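Local coordinates for protein agglutinin (Narcissus pseudonarcissus, PDB 3DZW) that binds mannose-containing glycans, here alpha-1,3-linked mannobiose, as a tetrameric lectin of the daffodil, at residues Asn17-Phe23 / Leu88-Val94; Asp49-His53 / Val64-Asn69. All blocks are in the same frame, centred on the assembly; numbering follows the deposited sequence.

Contact 1. Residues Asn17-Phe23 / Leu88-Val94; sequences NNGRYVF and LQKDRNV. With MAN (alpha-D-mannopyranose), chain C.
Tyr21 lays one face of its ring over the aliphatic stem of Arg92: Arg92 CG sits over the ring centre, 3.5 Å from the centroid and 12° off the normal, a CH-pi contact. Bent at chi3 (74°), the arginine crosses the ring to a salt bridge with Asp35. At the ring's edge a water joins Tyr21 OH to Lys90 O. Asn18 ND2 donates a nearly straight bond to Leu88 O (3.0 Å, 172°), Leu88 O lying in the Asn18 amide plane. Leu88 CD2 meets Phe23 CB at 4.0 Å, and Val94 CG1 stands over one face of the Phe23 ring, offset toward its rim. The turn Gln89-Arg92 and Asn93 after it carry three residues of a mannose site. Asp91 OD1 accepts Gln89 NE2 and Asn93 N from opposite faces of its carboxylate, the latter closing an Asx turn, while OD2 takes the mannose O2 hydroxyl at 2.7 Å. Asn93 ND2 donates to that same O2, Gln89 NE2 to O3. Tyr97 OH, bonded to Gln89 OE1 and the sugar, completes the site. The hairpin 15-18/21-25 faces the turn between strands 84-88 and 94-103, with Leu33 and Trp41 packed on Phe23 and Ile108 of a second subunit on Tyr21.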
ATOM      1  N   ASN A  17      -4.125  -4.434  -7.860  1.00 15.79           N
ATOM      2  CA  ASN A  17      -2.643  -4.405  -7.969  1.00 16.75           C
ATOM      3  C   ASN A  17      -1.963  -4.901  -6.708  1.00 16.17           C
ATOM      4  O   ASN A  17      -2.532  -4.833  -5.603  1.00 17.24           O
ATOM      5  CB  ASN A  17      -2.099  -3.000  -8.331  1.00 17.15           C
ATOM      6  CG  ASN A  17      -2.343  -1.969  -7.239  1.00 19.09           C
ATOM      7  OD1 ASN A  17      -3.467  -1.537  -7.012  1.00 16.44           O
ATOM      8  ND2 ASN A  17      -1.262  -1.527  -6.597  1.00 18.35           N
ATOM      9  N   ASN A  18      -0.747  -5.408  -6.869  1.00 17.71           N
ATOM     10  CA  ASN A  18       0.030  -5.906  -5.754  1.00 15.54           C
ATOM     11  C   ASN A  18       1.479  -5.992  -6.194  1.00 17.96           C
ATOM     12  O   ASN A  18       1.882  -6.931  -6.883  1.00 17.80           O
ATOM     13  CB  ASN A  18      -0.522  -7.269  -5.285  1.00 17.24           C
ATOM     14  CG  ASN A  18       0.009  -7.692  -3.906  1.00 17.58           C
ATOM     15  OD1 ASN A  18       1.046  -7.237  -3.457  1.00 20.92           O
ATOM     16  ND2 ASN A  18      -0.734  -8.589  -3.237  1.00 17.51           N
ATOM     17  N   GLY A  19       2.258  -4.976  -5.825  1.00 16.50           N
ATOM     18  CA  GLY A  19       3.662  -4.907  -6.203  1.00 17.74           C
ATOM     19  C   GLY A  19       3.795  -4.740  -7.706  1.00 17.04           C
ATOM     20  O   GLY A  19       3.272  -3.791  -8.283  1.00 18.46           O
ATOM     21  N   ARG A  20       4.485  -5.674  -8.339  1.00 16.64           N
ATOM     22  CA  ARG A  20       4.690  -5.634  -9.793  1.00 18.13           C
ATOM     23  C   ARG A  20       3.551  -6.326 -10.584  1.00 17.73           C
ATOM     24  O   ARG A  20       3.609  -6.392 -11.823  1.00 19.07           O
ATOM     25  CB  ARG A  20       6.068  -6.245 -10.161  1.00 20.95           C
ATOM     26  CG  ARG A  20       6.285  -7.703  -9.710  1.00 25.53           C
ATOM     27  CD  ARG A  20       7.724  -8.156  -9.957  1.00 25.74           C
ATOM     28  NE  ARG A  20       8.024  -8.274 -11.367  1.00 26.25           N
ATOM     29  CZ  ARG A  20       9.231  -8.531 -11.868  1.00 30.17           C
ATOM     30  NH1 ARG A  20      10.288  -8.681 -11.065  1.00 36.42           N
ATOM     31  NH2 ARG A  20       9.386  -8.621 -13.182  1.00 31.19           N
ATOM     32  N   TYR A  21       2.507  -6.804  -9.874  1.00 17.36           N
ATOM     33  CA  TYR A  21       1.386  -7.506 -10.531  1.00 17.40           C
ATOM     34  C   TYR A  21       0.132  -6.628 -10.683  1.00 16.72           C
ATOM     35  O   TYR A  21      -0.228  -5.867  -9.768  1.00 17.53           O
ATOM     36  CB  TYR A  21       1.017  -8.795  -9.762  1.00 16.77           C
ATOM     37  CG  TYR A  21       2.208  -9.633  -9.356  1.00 18.99           C
ATOM     38  CD1 TYR A  21       3.196  -9.968 -10.277  1.00 20.31           C
ATOM     39  CD2 TYR A  21       2.315 -10.149  -8.064  1.00 15.80           C
ATOM     40  CE1 TYR A  21       4.297 -10.750  -9.911  1.00 20.05           C
ATOM     41  CE2 TYR A  21       3.410 -10.944  -7.689  1.00 18.45           C
ATOM     42  CZ  TYR A  21       4.392 -11.238  -8.622  1.00 17.55           C
ATOM     43  OH  TYR A  21       5.472 -12.014  -8.274  1.00 19.61           O
ATOM     44  N   VAL A  22      -0.522  -6.737 -11.853  1.00 15.92           N
ATOM     45  CA  VAL A  22      -1.746  -5.998 -12.155  1.00 15.71           C
ATOM     46  C   VAL A  22      -2.799  -6.959 -12.800  1.00 17.17           C
ATOM     47  O   VAL A  22      -2.492  -7.672 -13.765  1.00 16.81           O
ATOM     48  CB  VAL A  22      -1.492  -4.798 -13.081  1.00 16.46           C
ATOM     49  CG1 VAL A  22      -2.811  -4.113 -13.455  1.00 16.64           C
ATOM     50  CG2 VAL A  22      -0.529  -3.801 -12.423  1.00 15.48           C
ATOM     51  N   PHE A  23      -4.013  -6.964 -12.233  1.00 15.79           N
ATOM     52  CA  PHE A  23      -5.142  -7.794 -12.696  1.00 16.00           C
ATOM     53  C   PHE A  23      -6.165  -6.778 -13.166  1.00 15.87           C
ATOM     54  O   PHE A  23      -6.841  -6.131 -12.343  1.00 17.31           O
ATOM     55  CB  PHE A  23      -5.619  -8.686 -11.557  1.00 15.92           C
ATOM     56  CG  PHE A  23      -6.663  -9.715 -11.949  1.00 16.70           C
ATOM     57  CD1 PHE A  23      -6.352 -10.740 -12.834  1.00 16.92           C
ATOM     58  CD2 PHE A  23      -7.921  -9.715 -11.352  1.00 18.28           C
ATOM     59  CE1 PHE A  23      -7.300 -11.708 -13.170  1.00 19.13           C
ATOM     60  CE2 PHE A  23      -8.873 -10.695 -11.682  1.00 18.82           C
ATOM     61  CZ  PHE A  23      -8.559 -11.681 -12.586  1.00 18.12           C
ATOM     62  N   LEU A  88      -5.743 -10.758  -5.322  1.00 15.68           N
ATOM     63  CA  LEU A  88      -4.523 -10.766  -6.134  1.00 16.56           C
ATOM     64  C   LEU A  88      -3.448 -10.861  -5.082  1.00 16.60           C
ATOM     65  O   LEU A  88      -3.124  -9.872  -4.415  1.00 16.16           O
ATOM     66  CB  LEU A  88      -4.374  -9.508  -6.987  1.00 17.76           C
ATOM     67  CG  LEU A  88      -3.024  -9.321  -7.737  1.00 18.97           C
ATOM     68  CD1 LEU A  88      -2.678 -10.521  -8.612  1.00 23.03           C
ATOM     69  CD2 LEU A  88      -3.029  -8.030  -8.567  1.00 16.41           C
ATOM     70  N   GLN A  89      -2.916 -12.068  -4.906  1.00 16.22           N
ATOM     71  CA  GLN A  89      -1.939 -12.365  -3.829  1.00 17.56           C
ATOM     72  C   GLN A  89      -0.479 -11.961  -4.080  1.00 16.90           C
ATOM     73  O   GLN A  89      -0.047 -11.779  -5.214  1.00 17.01           O
ATOM     74  CB  GLN A  89      -2.002 -13.882  -3.505  1.00 17.56           C
ATOM     75  CG  GLN A  89      -3.419 -14.355  -3.104  1.00 17.01           C
ATOM     76  CD  GLN A  89      -3.499 -15.832  -2.714  1.00 18.50           C
ATOM     77  OE1 GLN A  89      -4.523 -16.283  -2.189  1.00 19.04           O
ATOM     78  NE2 GLN A  89      -2.425 -16.578  -2.950  1.00 17.56           N
ATOM     79  N   LYS A  90       0.270 -11.849  -2.980  1.00 17.28           N
ATOM     80  CA  LYS A  90       1.688 -11.495  -3.028  1.00 17.25           C
ATOM     81  C   LYS A  90       2.544 -12.585  -3.739  1.00 16.75           C
ATOM     82  O   LYS A  90       3.667 -12.303  -4.183  1.00 19.24           O
ATOM     83  CB  LYS A  90       2.227 -11.223  -1.609  1.00 17.39           C
ATOM     84  CG  LYS A  90       2.185 -12.435  -0.656  1.00 21.59           C
ATOM     85  CD  LYS A  90       2.617 -12.046   0.755  1.00 22.27           C
ATOM     86  CE  LYS A  90       2.549 -13.236   1.701  1.00 21.46           C
ATOM     87  NZ  LYS A  90       2.899 -12.864   3.112  1.00 23.34           N
ATOM     88  N   ASP A  91       2.009 -13.824  -3.838  1.00 16.80           N
ATOM     89  CA  ASP A  91       2.728 -14.928  -4.522  1.00 17.93           C
ATOM     90  C   ASP A  91       2.351 -15.019  -6.022  1.00 16.65           C
ATOM     91  O   ASP A  91       2.718 -15.969  -6.688  1.00 16.28           O
ATOM     92  CB  ASP A  91       2.511 -16.295  -3.816  1.00 16.17           C
ATOM     93  CG  ASP A  91       1.062 -16.833  -3.948  1.00 16.78           C
ATOM     94  OD1 ASP A  91       0.172 -16.121  -4.451  1.00 16.46           O
ATOM     95  OD2 ASP A  91       0.838 -17.985  -3.536  1.00 21.28           O
ATOM     96  N   ARG A  92       1.578 -14.016  -6.506  1.00 17.05           N
ATOM     97  CA  ARG A  92       1.152 -13.884  -7.940  1.00 17.46           C
ATOM     98  C   ARG A  92      -0.107 -14.723  -8.345  1.00 15.83           C
ATOM     99  O   ARG A  92      -0.528 -14.696  -9.501  1.00 19.47           O
ATOM    100  CB  ARG A  92       2.342 -14.178  -8.915  1.00 17.95           C
ATOM    101  CG  ARG A  92       2.177 -13.494 -10.292  1.00 16.86           C
ATOM    102  CD  ARG A  92       3.348 -13.749 -11.254  1.00 16.66           C
ATOM    103  NE  ARG A  92       3.330 -15.104 -11.794  1.00 18.39           N
ATOM    104  CZ  ARG A  92       4.185 -15.561 -12.717  1.00 24.00           C
ATOM    105  NH1 ARG A  92       5.133 -14.769 -13.222  1.00 21.92           N
ATOM    106  NH2 ARG A  92       4.081 -16.811 -13.146  1.00 23.61           N
ATOM    107  N   ASN A  93      -0.702 -15.440  -7.399  1.00 16.42           N
ATOM    108  CA  ASN A  93      -1.874 -16.215  -7.691  1.00 17.08           C
ATOM    109  C   ASN A  93      -3.095 -15.313  -7.481  1.00 17.66           C
ATOM    110  O   ASN A  93      -3.041 -14.373  -6.676  1.00 16.66           O
ATOM    111  CB  ASN A  93      -1.934 -17.450  -6.774  1.00 17.10           C
ATOM    112  CG  ASN A  93      -2.709 -18.664  -7.411  1.00 20.78           C
ATOM    113  OD1 ASN A  93      -3.215 -18.589  -8.538  1.00 19.07           O
ATOM    114  ND2 ASN A  93      -2.755 -19.783  -6.676  1.00 17.78           N
ATOM    115  N   VAL A  94      -4.172 -15.570  -8.239  1.00 15.66           N
ATOM    116  CA  VAL A  94      -5.450 -14.852  -8.096  1.00 16.44           C
ATOM    117  C   VAL A  94      -6.407 -15.943  -7.592  1.00 16.77           C
ATOM    118  O   VAL A  94      -6.646 -16.937  -8.299  1.00 16.50           O
ATOM    119  CB  VAL A  94      -5.927 -14.227  -9.381  1.00 17.55           C
ATOM    120  CG1 VAL A  94      -7.290 -13.581  -9.183  1.00 17.23           C
ATOM    121  CG2 VAL A  94      -4.908 -13.188  -9.887  1.00 16.69           C
TER
HETATM  122  C1  MAN C   2      -1.378 -22.014  -3.817  1.00 23.62           C
HETATM  123  C2  MAN C   2      -1.257 -20.689  -3.077  1.00 20.83           C
HETATM  124  C3  MAN C   2      -2.411 -20.525  -2.085  1.00 21.25           C
HETATM  125  C4  MAN C   2      -3.739 -20.695  -2.797  1.00 19.57           C
HETATM  126  C5  MAN C   2      -3.760 -22.008  -3.591  1.00 20.85           C
HETATM  127  C6  MAN C   2      -5.042 -22.152  -4.400  1.00 20.99           C
HETATM  128  O2  MAN C   2      -1.240 -19.616  -4.013  1.00 17.61           O
HETATM  129  O3  MAN C   2      -2.360 -19.252  -1.463  1.00 18.99           O
HETATM  130  O4  MAN C   2      -4.800 -20.666  -1.843  1.00 18.15           O
HETATM  131  O5  MAN C   2      -2.629 -22.077  -4.475  1.00 20.64           O
HETATM  132  O6  MAN C   2      -5.063 -23.419  -5.045  1.00 24.23           O
HETATM  133  O   HOH W   1       5.611 -13.309  -5.935  1.00 38.14           O

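Contact 2. Residues Asp49-His53 / Val64-Asn69; sequences DRRCH and VYSPRN. With MAN (alpha-D-mannopyranose), chain E.
His53 O is met twice, by Tyr65 N at 2.9 Å (168°) and by the CA-H of Val64, with Val64 CA 3.5 Å from it. His53 N returns a bond to Tyr65 O, so the two residues form an antiparallel hydrogen-bonded pair. Both side chains stand on one face of the sheet. The His53 imidazole, its CG held between backbone N and carbonyl carbon (chi1 72°), lies by the root of Tyr65, with CE1 3.5 Å from Tyr65 CB. The ring planes are near parallel, 21° apart, but slid so far that they barely overlap. A water in the imidazole plane joins His53 ND1, 2.7 Å away, to Ser66 O, to which it donates.

This pair lies at the open end of the hairpin of strands 53-56 and 62-65, in one of the antiparallel sheets of the beta-prism II fold of monocot mannose-binding lectins. The Tyr65 ring leads away from 49-53 to a mannose, whose O4 donates to Tyr65 OH at 2.8 Å; Gln57 OE1 bonds the same hydroxyl, and Asp59 and Gln57 NE2 also hold this sugar.

Behind the pair, Cys52, in a disulfide with Cys29, places CB 4.0 Å from Val64 CG1 and SG against Pro67 CD. Past the strand end, a type I turn, Ser66-Asn69, brings Pro67 CG and CD over the face of the Asp49 carboxylate, Pro67 CG 3.2 Å from Asp49 OD2. Arg68 NE remains 4.1 Å from Asp49 OD2, beyond salt-bridge range, and Asn69 ND2 approaches the edge of the His53 ring.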
ATOM      1  N   ASP A  49     -16.387  -7.848 -27.444  1.00 39.06           N
ATOM      2  CA  ASP A  49     -17.269  -6.713 -27.312  1.00 38.73           C
ATOM      3  C   ASP A  49     -16.421  -5.512 -26.754  1.00 39.41           C
ATOM      4  O   ASP A  49     -15.189  -5.621 -26.660  1.00 39.71           O
ATOM      5  CB  ASP A  49     -18.466  -7.066 -26.425  1.00 39.66           C
ATOM      6  CG  ASP A  49     -19.667  -6.132 -26.640  1.00 41.72           C
ATOM      7  OD1 ASP A  49     -19.469  -4.964 -27.049  1.00 46.81           O
ATOM      8  OD2 ASP A  49     -20.807  -6.575 -26.391  1.00 47.59           O
ATOM      9  N   ARG A  50     -17.078  -4.400 -26.392  1.00 38.00           N
ATOM     10  CA  ARG A  50     -16.384  -3.235 -25.893  1.00 37.81           C
ATOM     11  C   ARG A  50     -16.944  -2.833 -24.518  1.00 35.64           C
ATOM     12  O   ARG A  50     -18.149  -2.910 -24.289  1.00 33.95           O
ATOM     13  CB  ARG A  50     -16.572  -2.085 -26.870  1.00 40.99           C
ATOM     14  CG  ARG A  50     -15.462  -1.026 -26.882  1.00 41.87           C
ATOM     15  CD  ARG A  50     -14.236  -1.521 -27.704  1.00 48.28           C
ATOM     16  NE  ARG A  50     -13.213  -0.462 -27.899  1.00 49.29           N
ATOM     17  CZ  ARG A  50     -12.082  -0.315 -27.182  1.00 52.74           C
ATOM     18  NH1 ARG A  50     -11.766  -1.164 -26.214  1.00 58.19           N
ATOM     19  NH2 ARG A  50     -11.251   0.687 -27.463  1.00 54.32           N
ATOM     20  N   ARG A  51     -16.061  -2.414 -23.611  1.00 32.95           N
ATOM     21  CA  ARG A  51     -16.452  -1.964 -22.233  1.00 33.34           C
ATOM     22  C   ARG A  51     -17.275  -2.990 -21.379  1.00 31.80           C
ATOM     23  O   ARG A  51     -18.449  -2.756 -21.053  1.00 32.26           O
ATOM     24  CB  ARG A  51     -17.199  -0.612 -22.292  1.00 35.40           C
ATOM     25  CG  ARG A  51     -16.353   0.532 -22.849  1.00 37.87           C
ATOM     26  CD  ARG A  51     -17.073   1.878 -22.741  1.00 39.46           C
ATOM     27  NE  ARG A  51     -17.392   2.225 -21.341  1.00 44.56           N
ATOM     28  CZ  ARG A  51     -16.545   2.817 -20.476  1.00 42.99           C
ATOM     29  NH1 ARG A  51     -16.951   3.082 -19.236  1.00 41.73           N
ATOM     30  NH2 ARG A  51     -15.295   3.140 -20.838  1.00 41.52           N
ATOM     31  N   CYS A  52     -16.630  -4.097 -21.029  1.00 29.32           N
ATOM     32  CA  CYS A  52     -17.225  -5.121 -20.193  1.00 26.39           C
ATOM     33  C   CYS A  52     -16.869  -4.813 -18.745  1.00 25.53           C
ATOM     34  O   CYS A  52     -15.976  -4.003 -18.495  1.00 25.79           O
ATOM     35  CB  CYS A  52     -16.689  -6.494 -20.563  1.00 26.12           C
ATOM     36  SG  CYS A  52     -17.139  -7.099 -22.230  1.00 28.73           S
ATOM     37  N   HIS A  53     -17.566  -5.445 -17.783  1.00 19.52           N
ATOM     38  CA  HIS A  53     -17.245  -5.243 -16.353  1.00 21.63           C
ATOM     39  C   HIS A  53     -17.123  -6.596 -15.640  1.00 19.20           C
ATOM     40  O   HIS A  53     -17.717  -7.589 -16.071  1.00 19.97           O
ATOM     41  CB  HIS A  53     -18.273  -4.331 -15.640  1.00 18.55           C
ATOM     42  CG  HIS A  53     -19.613  -4.971 -15.403  1.00 20.17           C
ATOM     43  ND1 HIS A  53     -20.639  -4.916 -16.318  1.00 24.61           N
ATOM     44  CD2 HIS A  53     -20.098  -5.655 -14.336  1.00 24.74           C
ATOM     45  CE1 HIS A  53     -21.697  -5.545 -15.833  1.00 24.25           C
ATOM     46  NE2 HIS A  53     -21.392  -6.005 -14.632  1.00 23.05           N
ATOM     47  N   VAL A  64     -17.596 -12.091 -15.896  1.00 18.01           N
ATOM     48  CA  VAL A  64     -17.367 -10.980 -16.795  1.00 18.90           C
ATOM     49  C   VAL A  64     -18.664 -10.792 -17.594  1.00 19.28           C
ATOM     50  O   VAL A  64     -19.125 -11.734 -18.256  1.00 19.91           O
ATOM     51  CB  VAL A  64     -16.218 -11.224 -17.755  1.00 19.95           C
ATOM     52  CG1 VAL A  64     -16.124 -10.069 -18.797  1.00 18.81           C
ATOM     53  CG2 VAL A  64     -14.899 -11.383 -16.994  1.00 19.45           C
ATOM     54  N   TYR A  65     -19.257  -9.590 -17.514  1.00 19.87           N
ATOM     55  CA  TYR A  65     -20.512  -9.273 -18.239  1.00 18.97           C
ATOM     56  C   TYR A  65     -20.288  -8.319 -19.409  1.00 19.59           C
ATOM     57  O   TYR A  65     -19.465  -7.406 -19.333  1.00 22.62           O
ATOM     58  CB  TYR A  65     -21.562  -8.671 -17.290  1.00 19.16           C
ATOM     59  CG  TYR A  65     -22.198  -9.659 -16.336  1.00 19.86           C
ATOM     60  CD1 TYR A  65     -23.275 -10.437 -16.740  1.00 21.30           C
ATOM     61  CD2 TYR A  65     -21.741  -9.795 -15.021  1.00 17.74           C
ATOM     62  CE1 TYR A  65     -23.880 -11.348 -15.876  1.00 21.55           C
ATOM     63  CE2 TYR A  65     -22.344 -10.706 -14.137  1.00 19.04           C
ATOM     64  CZ  TYR A  65     -23.418 -11.482 -14.583  1.00 17.77           C
ATOM     65  OH  TYR A  65     -24.028 -12.390 -13.734  1.00 19.42           O
ATOM     66  N   SER A  66     -21.047  -8.533 -20.488  1.00 19.80           N
ATOM     67  CA  SER A  66     -20.975  -7.702 -21.668  1.00 21.48           C
ATOM     68  C   SER A  66     -21.727  -6.406 -21.416  1.00 22.04           C
ATOM     69  O   SER A  66     -22.430  -6.295 -20.415  1.00 19.50           O
ATOM     70  CB  SER A  66     -21.612  -8.416 -22.844  1.00 20.75           C
ATOM     71  OG  SER A  66     -23.018  -8.504 -22.669  1.00 22.29           O
ATOM     72  N   PRO A  67     -21.560  -5.386 -22.315  1.00 25.75           N
ATOM     73  CA  PRO A  67     -22.327  -4.143 -22.150  1.00 26.55           C
ATOM     74  C   PRO A  67     -23.879  -4.376 -22.117  1.00 27.18           C
ATOM     75  O   PRO A  67     -24.610  -3.532 -21.582  1.00 26.22           O
ATOM     76  CB  PRO A  67     -21.914  -3.300 -23.371  1.00 28.40           C
ATOM     77  CG  PRO A  67     -21.240  -4.241 -24.295  1.00 28.08           C
ATOM     78  CD  PRO A  67     -20.633  -5.295 -23.452  1.00 26.33           C
ATOM     79  N   ARG A  68     -24.360  -5.498 -22.705  1.00 26.94           N
ATOM     80  CA  ARG A  68     -25.811  -5.842 -22.660  1.00 27.88           C
ATOM     81  C   ARG A  68     -26.159  -6.761 -21.450  1.00 26.34           C
ATOM     82  O   ARG A  68     -27.229  -7.385 -21.419  1.00 25.48           O
ATOM     83  CB  ARG A  68     -26.328  -6.465 -23.988  1.00 30.49           C
ATOM     84  CG  ARG A  68     -26.510  -5.454 -25.149  1.00 36.57           C
ATOM     85  CD  ARG A  68     -25.256  -5.167 -25.905  1.00 43.51           C
ATOM     86  NE  ARG A  68     -24.885  -6.299 -26.769  1.00 48.08           N
ATOM     87  CZ  ARG A  68     -25.409  -6.534 -27.992  1.00 52.17           C
ATOM     88  NH1 ARG A  68     -26.356  -5.728 -28.508  1.00 54.73           N
ATOM     89  NH2 ARG A  68     -25.000  -7.590 -28.696  1.00 54.68           N
ATOM     90  N   ASN A  69     -25.238  -6.832 -20.472  1.00 24.23           N
ATOM     91  CA  ASN A  69     -25.425  -7.618 -19.234  1.00 23.40           C
ATOM     92  C   ASN A  69     -25.579  -9.143 -19.439  1.00 21.67           C
ATOM     93  O   ASN A  69     -26.341  -9.806 -18.721  1.00 20.06           O
ATOM     94  CB  ASN A  69     -26.617  -7.044 -18.421  1.00 24.98           C
ATOM     95  CG  ASN A  69     -26.424  -5.556 -18.056  1.00 30.64           C
ATOM     96  OD1 ASN A  69     -27.386  -4.792 -18.010  1.00 40.15           O
ATOM     97  ND2 ASN A  69     -25.174  -5.152 -17.821  1.00 31.26           N
TER
HETATM   98  C1  MAN E   1     -24.462 -18.619 -12.244  1.00 31.32           C
HETATM   99  C2  MAN E   1     -24.983 -17.280 -11.543  1.00 27.86           C
HETATM  100  C3  MAN E   1     -25.368 -16.191 -12.525  1.00 25.96           C
HETATM  101  C4  MAN E   1     -24.294 -16.027 -13.600  1.00 20.78           C
HETATM  102  C5  MAN E   1     -24.022 -17.345 -14.349  1.00 21.24           C
HETATM  103  C6  MAN E   1     -22.897 -17.182 -15.354  1.00 19.33           C
HETATM  104  O1  MAN E   1     -25.372 -19.830 -12.229  1.00 45.36           O
HETATM  105  O2  MAN E   1     -23.963 -16.817 -10.706  1.00 27.79           O
HETATM  106  O3  MAN E   1     -25.521 -14.971 -11.825  1.00 28.62           O
HETATM  107  O4  MAN E   1     -24.692 -15.038 -14.531  1.00 20.54           O
HETATM  108  O5  MAN E   1     -23.630 -18.400 -13.482  1.00 19.75           O
HETATM  109  O6  MAN E   1     -22.552 -18.456 -15.884  1.00 22.91           O
HETATM  110  O   HOH W   2     -21.075  -3.950 -18.754  1.00 38.48           O

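In the fold
Their centres about 24 Å apart on opposite sides of the chain's centre, the two contacts do not touch, and contact 2 is nested within the loop that contact 1 closes. Contact 1 brings two different sheets together mainly through side chains, with aromatic and aliphatic groups at its buried end and a subunit interface beside it. Contact 2 stays within one sheet, held mainly by paired backbone and a disulfide-linked cysteine, and much of its turn is exposed; no other protein chain of the assembly touches it. Each contributes to a separate mannose pocket: 88-94 supplies three polar side chains of one, 64-69 the tyrosine of another.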